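Local coordinates for protein LytB (Plasmodium falciparum, PDB 4N7B) that reduces 4-hydroxy-3-methylbut-2-enyl diphosphate to isopentenyl and dimethylallyl diphosphate with an iron-sulfur cluster, ending the apicoplast pathway to isoprenoid precursors, at residues P218-Y223 / N474-A479; Y223-R228 / Q508-A513; K425-C430 / Q452-P457; N462-L467 / Q492-L497. All blocks are in the same frame, centred on the assembly; numbering follows the deposited sequence. Where two conformers were deposited one is given.

Contact 1 (P218-Y223 / N474-A479); sequences PNKILY and NVNKIA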
loop_
_atom_site.group_PDB
_atom_site.type_symbol
_atom_site.label_atom_id
_atom_site.label_comp_id
_atom_site.label_asym_id
_atom_site.label_seq_id
_atom_site.Cartn_x
_atom_site.Cartn_y
_atom_site.Cartn_z
ATOM N N PRO A 218 -27.169 6.280 24.717
ATOM C CA PRO A 218 -27.951 5.173 24.157
ATOM C C PRO A 218 -27.139 3.895 23.955
ATOM O O PRO A 218 -26.383 3.489 24.843
ATOM C CB PRO A 218 -28.411 5.734 22.809
ATOM C CG PRO A 218 -28.563 7.195 23.060
ATOM C CD PRO A 218 -27.461 7.556 24.037
ATOM N N ASN A 219 -27.305 3.264 22.797
ATOM C CA ASN A 219 -26.639 2.002 22.508
ATOM C C ASN A 219 -25.266 2.210 21.910
ATOM O O ASN A 219 -25.136 2.731 20.804
ATOM C CB ASN A 219 -27.480 1.198 21.541
ATOM C CG ASN A 219 -27.588 -0.221 21.942
ATOM O OD1 ASN A 219 -28.245 -0.541 22.932
ATOM N ND2 ASN A 219 -26.945 -1.102 21.187
ATOM N N LYS A 220 -24.236 1.815 22.644
ATOM C CA LYS A 220 -22.870 2.007 22.178
ATOM C C LYS A 220 -22.362 0.749 21.490
ATOM O O LYS A 220 -22.434 -0.344 22.054
ATOM C CB LYS A 220 -21.979 2.397 23.350
ATOM C CG LYS A 220 -22.491 3.651 24.059
ATOM C CD LYS A 220 -21.599 4.061 25.201
ATOM C CE LYS A 220 -20.317 4.672 24.693
ATOM N NZ LYS A 220 -19.467 5.196 25.809
ATOM N N ILE A 221 -21.855 0.898 20.272
ATOM C CA ILE A 221 -21.369 -0.249 19.525
ATOM C C ILE A 221 -20.060 0.033 18.821
ATOM O O ILE A 221 -19.886 1.084 18.189
ATOM C CB ILE A 221 -22.356 -0.671 18.447
ATOM C CG1 ILE A 221 -23.696 -1.033 19.064
ATOM C CG2 ILE A 221 -21.797 -1.863 17.657
ATOM C CD1 ILE A 221 -24.750 -1.310 18.018
ATOM N N LEU A 222 -19.140 -0.918 18.922
ATOM C CA LEU A 222 -17.905 -0.877 18.151
ATOM C C LEU A 222 -17.955 -1.937 17.066
ATOM O O LEU A 222 -18.014 -3.149 17.338
ATOM C CB LEU A 222 -16.702 -1.094 19.062
ATOM C CG LEU A 222 -15.361 -1.193 18.346
ATOM C CD1 LEU A 222 -14.907 0.156 17.887
ATOM C CD2 LEU A 222 -14.331 -1.807 19.267
ATOM N N TYR A 223 -17.969 -1.484 15.823
ATOM C CA TYR A 223 -17.971 -2.390 14.698
ATOM C C TYR A 223 -16.534 -2.644 14.307
ATOM O O TYR A 223 -15.861 -1.765 13.759
ATOM C CB TYR A 223 -18.720 -1.783 13.529
ATOM C CG TYR A 223 -20.211 -1.644 13.730
ATOM C CD1 TYR A 223 -21.049 -2.732 13.570
ATOM C CD2 TYR A 223 -20.785 -0.410 14.043
ATOM C CE1 TYR A 223 -22.414 -2.618 13.732
ATOM C CE2 TYR A 223 -22.156 -0.285 14.206
ATOM C CZ TYR A 223 -22.960 -1.401 14.048
ATOM O OH TYR A 223 -24.313 -1.310 14.205
ATOM N N ASN A 474 -20.044 11.718 23.288
ATOM C CA ASN A 474 -21.168 11.823 22.347
ATOM C C ASN A 474 -21.069 10.913 21.112
ATOM O O ASN A 474 -21.916 10.998 20.219
ATOM C CB ASN A 474 -21.372 13.276 21.871
ATOM C CG ASN A 474 -21.407 14.282 23.021
ATOM O OD1 ASN A 474 -20.885 15.400 22.894
ATOM N ND2 ASN A 474 -22.028 13.894 24.148
ATOM N N VAL A 475 -20.062 10.049 21.022
ATOM C CA VAL A 475 -20.122 9.054 19.962
ATOM C C VAL A 475 -20.488 7.688 20.517
ATOM O O VAL A 475 -19.838 7.154 21.426
ATOM C CB VAL A 475 -18.876 9.032 19.027
ATOM C CG1 VAL A 475 -17.989 10.261 19.250
ATOM C CG2 VAL A 475 -18.123 7.753 19.145
ATOM N N ASN A 476 -21.566 7.150 19.957
ATOM C CA ASN A 476 -22.132 5.884 20.381
ATOM C C ASN A 476 -21.769 4.743 19.457
ATOM O O ASN A 476 -21.691 3.605 19.887
ATOM C CB ASN A 476 -23.653 6.014 20.469
ATOM C CG ASN A 476 -24.080 7.066 21.472
ATOM O OD1 ASN A 476 -23.527 7.157 22.568
ATOM N ND2 ASN A 476 -25.059 7.873 21.097
ATOM N N LYS A 477 -21.566 5.036 18.182
ATOM C CA LYS A 477 -21.183 3.987 17.247
ATOM C C LYS A 477 -19.903 4.324 16.503
ATOM O O LYS A 477 -19.786 5.370 15.867
ATOM C CB LYS A 477 -22.316 3.708 16.267
ATOM C CG LYS A 477 -23.650 3.480 16.968
ATOM C CD LYS A 477 -24.525 2.509 16.217
ATOM C CE LYS A 477 -25.990 2.680 16.601
ATOM N NZ LYS A 477 -26.185 2.829 18.076
ATOM N N ILE A 478 -18.954 3.405 16.585
ATOM C CA ILE A 478 -17.651 3.538 15.964
ATOM C C ILE A 478 -17.381 2.419 14.954
ATOM O O ILE A 478 -17.582 1.225 15.226
ATOM C CB ILE A 478 -16.580 3.484 17.033
ATOM C CG1 ILE A 478 -16.753 4.656 17.973
ATOM C CG2 ILE A 478 -15.189 3.443 16.419
ATOM C CD1 ILE A 478 -15.924 4.541 19.227
ATOM N N ALA A 479 -16.918 2.824 13.785
ATOM C CA ALA A 479 -16.446 1.914 12.768
ATOM C C ALA A 479 -14.931 1.798 12.963
ATOM O O ALA A 479 -14.225 2.819 12.908
ATOM C CB ALA A 479 -16.759 2.491 11.401
#
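Val475 meets 218-223 mainly through its backbone: its carbonyl O lies near CE of Lys220, whose NZ is hydrogen-bonded to Phe503 O. Asn476 then brings the chains together. Its O takes the amide of Ile221 (N to O 2.7 Å) and also a CA-H contact from Lys220 (CA to O 3.0 Å), while its side-chain amide spreads beside the start of the other segment, ND2 near the Pro218 ring and OD1 across CG of Lys220. OD2 of Asp431 accepts the backbone N-H of both Asn476 and Lys477, holding the start of the strand.

From Lys477 onward the pairing is regular parallel sheet, with strands 221-223 and 477-479 at 11° to each other. The Lys477 chain, bent at chi2 and again at chi4 (-44°), turns back so that NZ reaches the carbonyl O of Asn219 (2.9 Å) in a weak hydrogen bond; on the way CD passes the edge of the Tyr223 ring, 4.2 Å from CE2. Ile478 makes two bonds to the same neighbouring strand, N to Ile221 O (3.0 Å) and O to Tyr223 N (2.8 Å). Its CG2 touches Leu222 CD1 at 3.6 Å on the face covered by helix 488-499. Ala479 pairs with Tyr223 on the other face, where Cys430 packs against both residues. A face of the tyrosine ring is covered from within its own strand by Ile221 CG2.

Three backbone bonds carry the pairing, while the lysine adds only a weak bond at the more exposed end, so its ammonium group probably contributes little to the register.

Contact 2 (Y223-R228 / Q508-A513); sequences YLINPR and QNFDGA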
loop_
_atom_site.group_PDB
_atom_site.type_symbol
_atom_site.label_atom_id
_atom_site.label_comp_id
_atom_site.label_asym_id
_atom_site.label_seq_id
_atom_site.Cartn_x
_atom_site.Cartn_y
_atom_site.Cartn_z
ATOM N N TYR A 223 -17.969 -1.484 15.823
ATOM C CA TYR A 223 -17.971 -2.390 14.698
ATOM C C TYR A 223 -16.534 -2.644 14.307
ATOM O O TYR A 223 -15.861 -1.765 13.759
ATOM C CB TYR A 223 -18.720 -1.783 13.529
ATOM C CG TYR A 223 -20.211 -1.644 13.730
ATOM C CD1 TYR A 223 -21.049 -2.732 13.570
ATOM C CD2 TYR A 223 -20.785 -0.410 14.043
ATOM C CE1 TYR A 223 -22.414 -2.618 13.732
ATOM C CE2 TYR A 223 -22.156 -0.285 14.206
ATOM C CZ TYR A 223 -22.960 -1.401 14.048
ATOM O OH TYR A 223 -24.313 -1.310 14.205
ATOM N N LEU A 224 -16.056 -3.832 14.627
ATOM C CA LEU A 224 -14.729 -4.257 14.242
ATOM C C LEU A 224 -14.830 -4.873 12.858
ATOM O O LEU A 224 -15.518 -5.880 12.636
ATOM C CB LEU A 224 -14.167 -5.271 15.240
ATOM C CG LEU A 224 -12.791 -5.844 14.891
ATOM C CD1 LEU A 224 -11.733 -4.729 14.864
ATOM C CD2 LEU A 224 -12.417 -6.930 15.908
ATOM N N ILE A 225 -14.146 -4.248 11.919
ATOM C CA ILE A 225 -14.355 -4.538 10.513
ATOM C C ILE A 225 -13.346 -5.535 9.972
ATOM O O ILE A 225 -12.163 -5.503 10.316
ATOM C CB ILE A 225 -14.265 -3.257 9.689
ATOM C CG1 ILE A 225 -15.387 -2.310 10.106
ATOM C CG2 ILE A 225 -14.391 -3.569 8.225
ATOM C CD1 ILE A 225 -15.235 -0.887 9.619
ATOM N N ASN A 226 -13.835 -6.386 9.084
ATOM C CA ASN A 226 -13.012 -7.329 8.377
ATOM C C ASN A 226 -13.527 -7.283 6.948
ATOM O O ASN A 226 -14.731 -7.232 6.722
ATOM C CB ASN A 226 -13.216 -8.733 9.007
ATOM C CG ASN A 226 -12.165 -9.716 8.595
ATOM O OD1 ASN A 226 -10.967 -9.496 8.827
ATOM N ND2 ASN A 226 -12.598 -10.837 8.000
ATOM N N PRO A 227 -12.634 -7.293 5.964
ATOM C CA PRO A 227 -11.178 -7.315 6.093
ATOM C C PRO A 227 -10.554 -5.988 6.497
ATOM O O PRO A 227 -11.112 -4.908 6.260
ATOM C CB PRO A 227 -10.714 -7.696 4.684
ATOM C CG PRO A 227 -11.780 -7.198 3.804
ATOM C CD PRO A 227 -13.064 -7.397 4.563
ATOM N N ARG A 228 -9.370 -6.106 7.099
ATOM C CA ARG A 228 -8.594 -4.977 7.563
ATOM C C ARG A 228 -7.174 -5.453 7.699
ATOM O O ARG A 228 -6.909 -6.653 7.594
ATOM C CB ARG A 228 -9.063 -4.527 8.947
ATOM C CG ARG A 228 -8.888 -5.630 10.034
ATOM C CD ARG A 228 -9.245 -5.091 11.428
ATOM N NE ARG A 228 -8.960 -6.051 12.482
ATOM C CZ ARG A 228 -9.781 -7.043 12.831
ATOM N NH1 ARG A 228 -10.947 -7.188 12.225
ATOM N NH2 ARG A 228 -9.445 -7.897 13.790
ATOM N N GLN A 508 -19.111 -5.643 18.122
ATOM C CA GLN A 508 -19.754 -6.381 17.053
ATOM C C GLN A 508 -18.793 -6.510 15.879
ATOM O O GLN A 508 -17.998 -5.617 15.615
ATOM C CB GLN A 508 -21.046 -5.699 16.615
ATOM C CG GLN A 508 -22.180 -5.844 17.622
ATOM C CD GLN A 508 -22.499 -7.299 17.940
ATOM O OE1 GLN A 508 -22.957 -8.045 17.076
ATOM N NE2 GLN A 508 -22.244 -7.708 19.178
ATOM N N ASN A 509 -18.854 -7.640 15.187
ATOM C CA ASN A 509 -18.053 -7.811 13.985
ATOM C C ASN A 509 -18.834 -7.326 12.790
ATOM O O ASN A 509 -20.030 -7.573 12.678
ATOM C CB ASN A 509 -17.691 -9.273 13.762
ATOM C CG ASN A 509 -16.734 -9.791 14.813
ATOM O OD1 ASN A 509 -15.521 -9.592 14.728
ATOM N ND2 ASN A 509 -17.278 -10.442 15.820
ATOM N N PHE A 510 -18.154 -6.649 11.885
ATOM C CA PHE A 510 -18.742 -6.365 10.597
ATOM C C PHE A 510 -17.888 -6.961 9.480
ATOM O O PHE A 510 -16.711 -6.617 9.329
ATOM C CB PHE A 510 -18.916 -4.869 10.344
ATOM C CG PHE A 510 -19.537 -4.606 9.014
ATOM C CD1 PHE A 510 -20.909 -4.768 8.839
ATOM C CD2 PHE A 510 -18.748 -4.329 7.911
ATOM C CE1 PHE A 510 -21.486 -4.584 7.603
ATOM C CE2 PHE A 510 -19.313 -4.158 6.669
ATOM C CZ PHE A 510 -20.684 -4.279 6.509
ATOM N N ASP A 511 -18.494 -7.828 8.678
ATOM C CA ASP A 511 -17.795 -8.489 7.583
ATOM C C ASP A 511 -18.189 -7.956 6.222
ATOM O O ASP A 511 -19.346 -8.047 5.838
ATOM C CB ASP A 511 -18.123 -9.975 7.590
ATOM C CG ASP A 511 -17.265 -10.753 8.551
ATOM O OD1 ASP A 511 -17.670 -10.910 9.731
ATOM O OD2 ASP A 511 -16.183 -11.211 8.117
ATOM N N GLY A 512 -17.221 -7.416 5.490
ATOM C CA GLY A 512 -17.377 -7.218 4.062
ATOM C C GLY A 512 -17.268 -8.599 3.425
ATOM O O GLY A 512 -17.334 -9.631 4.131
ATOM N N ALA A 513 -17.095 -8.644 2.105
ATOM C CA ALA A 513 -17.016 -9.925 1.407
ATOM C C ALA A 513 -15.783 -10.639 1.905
ATOM O O ALA A 513 -14.816 -9.995 2.324
ATOM C CB ALA A 513 -16.934 -9.730 -0.099
HETATM O O HOH W 1 -14.458 -8.265 12.358
#
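Parallel pairing of strand 221-226 with strand 506-511, a border strand of the five-stranded parallel sheet, forms this contact. Leu224 N bonds to Gln508 O, and Leu224 O receives Phe510 N (both 2.8 Å), the second donor standing 39° above the carbonyl plane. Two residues further on, Asn226 N reaches Phe510 O at 2.9 Å and Asn226 O accepts Gly512 N, so the bonding continues one residue past the end of strand 506-511, beside the cis peptide bond that precedes Pro227.

On one face Phe510 extends its ring, CG anti to the backbone N (chi1 -179°), toward helix 414-427, where Lys425 and Ile426 meet it. Its CB packs against Ile225 CG1 and lies oblique to the Tyr223 ring, while Ile225 CG2 comes to the edge of the phenyl ring. On the opposite face, past Leu224, Asn226 and Asp511 run side by side with no hydrogen bond between ND2 and OD2 (3.6 Å), amide and carboxylate planes 80° apart.

Beyond the strand, Pro227 leads the chain toward Cys231, a cluster ligand, their side chains about 9 Å apart. Arg228 folds back, its guanidinium lying over Leu224 CD1 and giving NH1 to Ile225 O (2.8 Å), while NH2 forms a salt bridge with Glu488. A water molecule donates to both Leu224 O (2.6 Å) and Asn509 OD1 (2.9 Å).

Contact 3 (K425-C430 / Q452-P457); sequences KICTKC and QIRNVP. With SO4 (sulfate ion), chain D.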
loop_
_atom_site.group_PDB
_atom_site.type_symbol
_atom_site.label_atom_id
_atom_site.label_comp_id
_atom_site.label_asym_id
_atom_site.label_seq_id
_atom_site.Cartn_x
_atom_site.Cartn_y
_atom_site.Cartn_z
ATOM N N LYS A 425 -19.428 0.324 3.498
ATOM C CA LYS A 425 -20.733 -0.298 3.765
ATOM C C LYS A 425 -21.242 -0.021 5.164
ATOM O O LYS A 425 -22.434 0.186 5.362
ATOM C CB LYS A 425 -20.656 -1.814 3.616
ATOM C CG LYS A 425 -21.296 -2.337 2.362
ATOM C CD LYS A 425 -20.879 -3.782 2.119
ATOM C CE LYS A 425 -20.670 -4.049 0.644
ATOM N NZ LYS A 425 -20.228 -5.452 0.420
ATOM N N ILE A 426 -20.328 -0.021 6.134
ATOM C CA ILE A 426 -20.709 0.112 7.532
ATOM C C ILE A 426 -20.574 1.541 8.083
ATOM O O ILE A 426 -21.335 1.906 8.968
ATOM C CB ILE A 426 -19.914 -0.873 8.446
ATOM C CG1 ILE A 426 -20.476 -0.875 9.863
ATOM C CG2 ILE A 426 -18.467 -0.475 8.518
ATOM C CD1 ILE A 426 -21.961 -1.203 9.948
ATOM N N CYS A 427 -19.646 2.354 7.571
ATOM C CA CYS A 427 -19.358 3.641 8.230
ATOM C C CYS A 427 -20.612 4.524 8.388
ATOM O O CYS A 427 -20.708 5.280 9.343
ATOM C CB CYS A 427 -18.228 4.415 7.523
ATOM S SG CYS A 427 -18.697 5.021 5.910
ATOM N N THR A 428 -21.589 4.406 7.494
ATOM C CA THR A 428 -22.761 5.291 7.547
ATOM C C THR A 428 -23.784 4.938 8.615
ATOM O O THR A 428 -24.772 5.639 8.755
ATOM C CB THR A 428 -23.473 5.396 6.175
ATOM O OG1 THR A 428 -23.852 4.093 5.722
ATOM C CG2 THR A 428 -22.532 6.025 5.166
ATOM N N LYS A 429 -23.554 3.865 9.368
ATOM C CA LYS A 429 -24.348 3.571 10.564
ATOM C C LYS A 429 -23.683 4.191 11.788
ATOM O O LYS A 429 -24.225 4.150 12.888
ATOM C CB LYS A 429 -24.430 2.059 10.791
ATOM C CG LYS A 429 -25.582 1.393 10.085
ATOM C CD LYS A 429 -25.111 0.599 8.875
ATOM C CE LYS A 429 -26.069 0.775 7.699
ATOM N NZ LYS A 429 -27.457 0.329 8.025
ATOM N N CYS A 430 -22.483 4.730 11.588
ATOM C CA CYS A 430 -21.610 5.158 12.687
ATOM C C CYS A 430 -21.474 6.686 12.809
ATOM O O CYS A 430 -21.780 7.421 11.882
ATOM C CB CYS A 430 -20.226 4.550 12.501
ATOM S SG CYS A 430 -20.209 2.700 12.517
ATOM N N GLN A 452 -14.987 9.997 5.179
ATOM C CA GLN A 452 -15.332 11.418 5.251
ATOM C C GLN A 452 -16.227 11.872 4.105
ATOM O O GLN A 452 -17.176 12.631 4.333
ATOM C CB GLN A 452 -14.083 12.286 5.281
ATOM C CG GLN A 452 -13.262 12.129 6.528
ATOM C CD GLN A 452 -11.935 12.837 6.411
ATOM O OE1 GLN A 452 -11.228 12.686 5.418
ATOM N NE2 GLN A 452 -11.602 13.639 7.403
ATOM N N ILE A 453 -15.932 11.456 2.875
ATOM C CA ILE A 453 -16.772 11.887 1.751
ATOM C C ILE A 453 -18.139 11.204 1.826
ATOM O O ILE A 453 -19.060 11.549 1.077
ATOM C CB ILE A 453 -16.119 11.620 0.384
ATOM C CG1 ILE A 453 -15.851 10.134 0.193
ATOM C CG2 ILE A 453 -14.794 12.346 0.287
ATOM C CD1 ILE A 453 -15.374 9.830 -1.213
ATOM N N ARG A 454 -18.273 10.250 2.752
ATOM C CA ARG A 454 -19.577 9.651 3.048
ATOM C C ARG A 454 -20.189 10.295 4.316
ATOM O O ARG A 454 -21.142 9.784 4.906
ATOM C CB ARG A 454 -19.457 8.123 3.122
ATOM C CG ARG A 454 -19.800 7.434 1.797
ATOM C CD ARG A 454 -19.170 5.959 1.632
ATOM N NE ARG A 454 -17.847 6.184 1.089
ATOM C CZ ARG A 454 -17.461 5.956 -0.157
ATOM N NH1 ARG A 454 -18.249 5.381 -1.043
ATOM N NH2 ARG A 454 -16.229 6.289 -0.491
ATOM N N ASN A 455 -19.635 11.448 4.695
ATOM C CA ASN A 455 -20.163 12.281 5.772
ATOM C C ASN A 455 -19.991 11.697 7.177
ATOM O O ASN A 455 -20.617 12.160 8.117
ATOM C CB ASN A 455 -21.627 12.620 5.520
ATOM C CG ASN A 455 -21.829 13.354 4.225
ATOM O OD1 ASN A 455 -20.952 14.088 3.766
ATOM N ND2 ASN A 455 -22.979 13.163 3.619
ATOM N N VAL A 456 -19.126 10.713 7.348
ATOM C CA VAL A 456 -18.820 10.307 8.713
ATOM C C VAL A 456 -17.371 10.635 9.099
ATOM O O VAL A 456 -16.413 10.202 8.458
ATOM C CB VAL A 456 -19.292 8.853 9.027
ATOM C CG1 VAL A 456 -19.839 8.197 7.792
ATOM C CG2 VAL A 456 -18.229 8.032 9.731
ATOM N N PRO A 457 -17.226 11.467 10.130
ATOM C CA PRO A 457 -15.924 11.945 10.589
ATOM C C PRO A 457 -14.990 10.775 10.825
ATOM O O PRO A 457 -15.428 9.705 11.244
ATOM C CB PRO A 457 -16.250 12.652 11.905
ATOM C CG PRO A 457 -17.692 13.004 11.818
ATOM C CD PRO A 457 -18.330 11.931 10.991
HETATM S S SO4 D . -21.312 3.690 -1.707
HETATM O O1 SO4 D . -22.425 2.824 -2.094
HETATM O O2 SO4 D . -21.244 3.777 -0.250
HETATM O O3 SO4 D . -20.063 3.137 -2.222
HETATM O O4 SO4 D . -21.525 5.024 -2.265
#
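Val456 inserts its two methyl groups against the turn at Cys427, where the C-terminal end of helix 414-427 meets the loop that follows helix 442-452. The latter helix closes in a Schellman motif, with Asn455 at positive phi as C-prime residue: Asn455 N bonds to Gln452 O and Val456 N to Ser451 O. The reversal directs Val456 toward the other helix end. Its chi1 of 5° is nearly eclipsed, and both branches come close to Cys427 O, CG1 at 3.4 Å and CG2 at 3.7 Å. The same carbonyl accepts Cys430 N, closing a type I turn, so the methyl groups pack around an oxygen already satisfied.

Cys427 has SG between its backbone N and carbonyl carbon (chi1 69°). There the sulfur faces both partners, 3.9 Å from Val456 CG1 and 4.2 Å from Arg454 CB. Thr428 adds CG2, placed anti to its carbonyl carbon, which rests near Arg454 O (4.0 Å). Thr433 of strand 432-436 also touches both Cys427 and Val456, joining the helix end and the loop to the sheet.

Arg454 bends at chi3 (-86°), carrying its guanidinium away from this apolar patch. NE bonds to Ser450 O and NH2 pairs with Asp388, which together would limit rotation of the group. A sulfate ion, probably from the crystallisation liquor, lies at the guanidinium edge; NH1 hydrogen-bonds weakly to its O2 (3.5 Å) and comes within 3.1 Å of O3.

Contact 4 (N462-L467 / Q492-L497); sequences NTVHDL and QKFVNL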
loop_
_atom_site.group_PDB
_atom_site.type_symbol
_atom_site.label_atom_id
_atom_site.label_comp_id
_atom_site.label_asym_id
_atom_site.label_seq_id
_atom_site.Cartn_x
_atom_site.Cartn_y
_atom_site.Cartn_z
ATOM N N ASN A 462 -2.042 6.030 14.780
ATOM C CA ASN A 462 -0.987 5.051 14.670
ATOM C C ASN A 462 -1.141 4.010 15.774
ATOM O O ASN A 462 -0.953 2.810 15.541
ATOM C CB ASN A 462 0.377 5.749 14.754
ATOM C CG ASN A 462 1.525 4.873 14.267
ATOM O OD1 ASN A 462 1.449 4.244 13.208
ATOM N ND2 ASN A 462 2.602 4.848 15.035
ATOM N N THR A 463 -1.530 4.480 16.959
ATOM C CA THR A 463 -1.604 3.650 18.153
ATOM C C THR A 463 -2.632 4.252 19.131
ATOM O O THR A 463 -2.948 5.437 19.021
ATOM C CB THR A 463 -0.215 3.575 18.824
ATOM O OG1 THR A 463 -0.260 2.661 19.913
ATOM C CG2 THR A 463 0.188 4.910 19.374
ATOM N N VAL A 464 -3.153 3.466 20.083
ATOM C CA VAL A 464 -4.138 4.006 21.042
ATOM C C VAL A 464 -3.630 5.179 21.826
ATOM O O VAL A 464 -4.413 6.022 22.233
ATOM C CB VAL A 464 -4.602 3.014 22.129
ATOM C CG1 VAL A 464 -5.706 2.156 21.605
ATOM C CG2 VAL A 464 -3.428 2.219 22.668
ATOM N N HIS A 465 -2.330 5.209 22.088
ATOM C CA HIS A 465 -1.758 6.316 22.833
ATOM C C HIS A 465 -2.059 7.634 22.115
ATOM O O HIS A 465 -2.228 8.662 22.773
ATOM C CB HIS A 465 -0.248 6.136 23.026
ATOM C CG HIS A 465 0.406 7.269 23.760
ATOM N ND1 HIS A 465 0.395 7.378 25.137
ATOM C CD2 HIS A 465 1.087 8.349 23.306
ATOM C CE1 HIS A 465 1.043 8.471 25.497
ATOM N NE2 HIS A 465 1.472 9.079 24.405
ATOM N N ASP A 466 -2.154 7.608 20.781
ATOM C CA ASP A 466 -2.401 8.839 20.006
ATOM C C ASP A 466 -3.870 9.261 20.027
ATOM O O ASP A 466 -4.210 10.329 19.544
ATOM C CB ASP A 466 -1.988 8.683 18.534
ATOM C CG ASP A 466 -0.510 8.360 18.352
ATOM O OD1 ASP A 466 0.351 9.020 18.969
ATOM O OD2 ASP A 466 -0.207 7.433 17.574
ATOM N N LEU A 467 -4.749 8.421 20.564
ATOM C CA LEU A 467 -6.170 8.752 20.599
ATOM C C LEU A 467 -6.417 9.832 21.646
ATOM O O LEU A 467 -6.055 9.680 22.814
ATOM C CB LEU A 467 -7.012 7.520 20.911
ATOM C CG LEU A 467 -8.493 7.723 21.252
ATOM C CD1 LEU A 467 -9.280 8.263 20.064
ATOM C CD2 LEU A 467 -9.094 6.395 21.750
ATOM N N GLN A 492 -5.953 -4.360 18.137
ATOM C CA GLN A 492 -6.520 -5.008 19.317
ATOM C C GLN A 492 -6.487 -4.094 20.544
ATOM O O GLN A 492 -7.390 -4.131 21.379
ATOM C CB GLN A 492 -5.784 -6.323 19.626
ATOM C CG GLN A 492 -5.948 -7.330 18.524
ATOM C CD GLN A 492 -7.399 -7.780 18.380
ATOM O OE1 GLN A 492 -8.236 -7.518 19.257
ATOM N NE2 GLN A 492 -7.704 -8.466 17.274
ATOM N N LYS A 493 -5.448 -3.280 20.659
ATOM C CA LYS A 493 -5.367 -2.334 21.770
ATOM C C LYS A 493 -6.556 -1.361 21.720
ATOM O O LYS A 493 -7.110 -0.975 22.751
ATOM C CB LYS A 493 -4.061 -1.551 21.693
ATOM C CG LYS A 493 -2.806 -2.414 21.780
ATOM C CD LYS A 493 -1.564 -1.558 22.004
ATOM C CE LYS A 493 -0.318 -2.422 22.067
ATOM N NZ LYS A 493 0.924 -1.653 22.451
ATOM N N PHE A 494 -6.962 -0.968 20.520
ATOM C CA PHE A 494 -8.163 -0.156 20.390
ATOM C C PHE A 494 -9.387 -0.932 20.866
ATOM O O PHE A 494 -10.199 -0.422 21.640
ATOM C CB PHE A 494 -8.363 0.324 18.955
ATOM C CG PHE A 494 -7.614 1.601 18.629
ATOM C CD1 PHE A 494 -8.144 2.840 18.957
ATOM C CD2 PHE A 494 -6.366 1.557 18.009
ATOM C CE1 PHE A 494 -7.451 4.015 18.653
ATOM C CE2 PHE A 494 -5.671 2.733 17.713
ATOM C CZ PHE A 494 -6.215 3.949 18.038
ATOM N N VAL A 495 -9.522 -2.175 20.418
ATOM C CA VAL A 495 -10.677 -2.967 20.818
ATOM C C VAL A 495 -10.683 -3.076 22.336
ATOM O O VAL A 495 -11.713 -2.900 22.976
ATOM C CB VAL A 495 -10.631 -4.355 20.199
ATOM C CG1 VAL A 495 -11.678 -5.258 20.837
ATOM C CG2 VAL A 495 -10.811 -4.246 18.698
ATOM N N ASN A 496 -9.521 -3.339 22.918
ATOM C CA ASN A 496 -9.437 -3.506 24.360
ATOM C C ASN A 496 -9.820 -2.225 25.119
ATOM O O ASN A 496 -10.591 -2.260 26.072
ATOM C CB ASN A 496 -8.039 -3.984 24.751
ATOM C CG ASN A 496 -7.798 -3.910 26.243
ATOM O OD1 ASN A 496 -8.177 -4.806 26.995
ATOM N ND2 ASN A 496 -7.187 -2.818 26.683
ATOM N N LEU A 497 -9.295 -1.089 24.687
ATOM C CA LEU A 497 -9.622 0.174 25.326
ATOM C C LEU A 497 -11.117 0.480 25.212
ATOM O O LEU A 497 -11.755 0.810 26.195
ATOM C CB LEU A 497 -8.817 1.286 24.670
ATOM C CG LEU A 497 -9.091 2.709 25.164
ATOM C CD1 LEU A 497 -8.509 2.898 26.540
ATOM C CD2 LEU A 497 -8.558 3.746 24.174
#
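Val464 opens a short 3-10 turn that runs to Asp466 and lies against one side of helix 492-497, the nearest CA atoms, those of Val464 and Phe494, being 5.8 Å apart. The turn is closed by Asp466 N to Thr463 O and Leu467 N to Val464 O, and the helix by its own bonds such as Leu497 N to Lys493 O (2.9 Å). No hydrogen bond joins the segments.

Val464 CG1 sits over the centre of one face of the Phe494 ring, 3.5 Å from the centroid and 10° off the ring normal, a CH-pi contact. Ring and valine point past one another, and the ring's CE2 comes 3.5 Å from Val464 N and 3.7 Å from Thr463 C. The other methyl, CG2, crosses to Lys493 CB at 3.9 Å.

Helix 488-499 packs here on the five-stranded parallel sheet, and Phe494 also reaches Ile434, Val436, Leu461 and Leu480 on three of its strands. The loop after strand 458-461 lies alongside the helix, next to that edge strand of the sheet.

Leu467, with CG anti to the backbone N (chi1 169°), sends CD2 obliquely to CD2 of Leu497 at 3.6 Å, while its CB approaches Phe494 CE1 at 4.2 Å. Thr463 OG1 is hydrogen-bonded to Glu490, one helical turn before Phe494.

All four contacts belong to the part of the molecule built on the five-stranded parallel sheet. Contacts 1 and 2, with centres about 15 Å apart, flank strand 221-226 and share Tyr223, joining the beginning of the modelled chain to two strands more than 250 residues later. Contact 3 lies on the sheet face of Tyr223 and Phe510, contact 4 on that of Leu222 and Leu224; these two are about 20 Å apart between centres and do not touch. Along the chain, contact 3 closes before contact 4 opens, and both are nested within contact 2. The sheet thus carries helices on both faces, and its first strand, 221-226, is held between strands 477-482 and 506-511 from late in the chain.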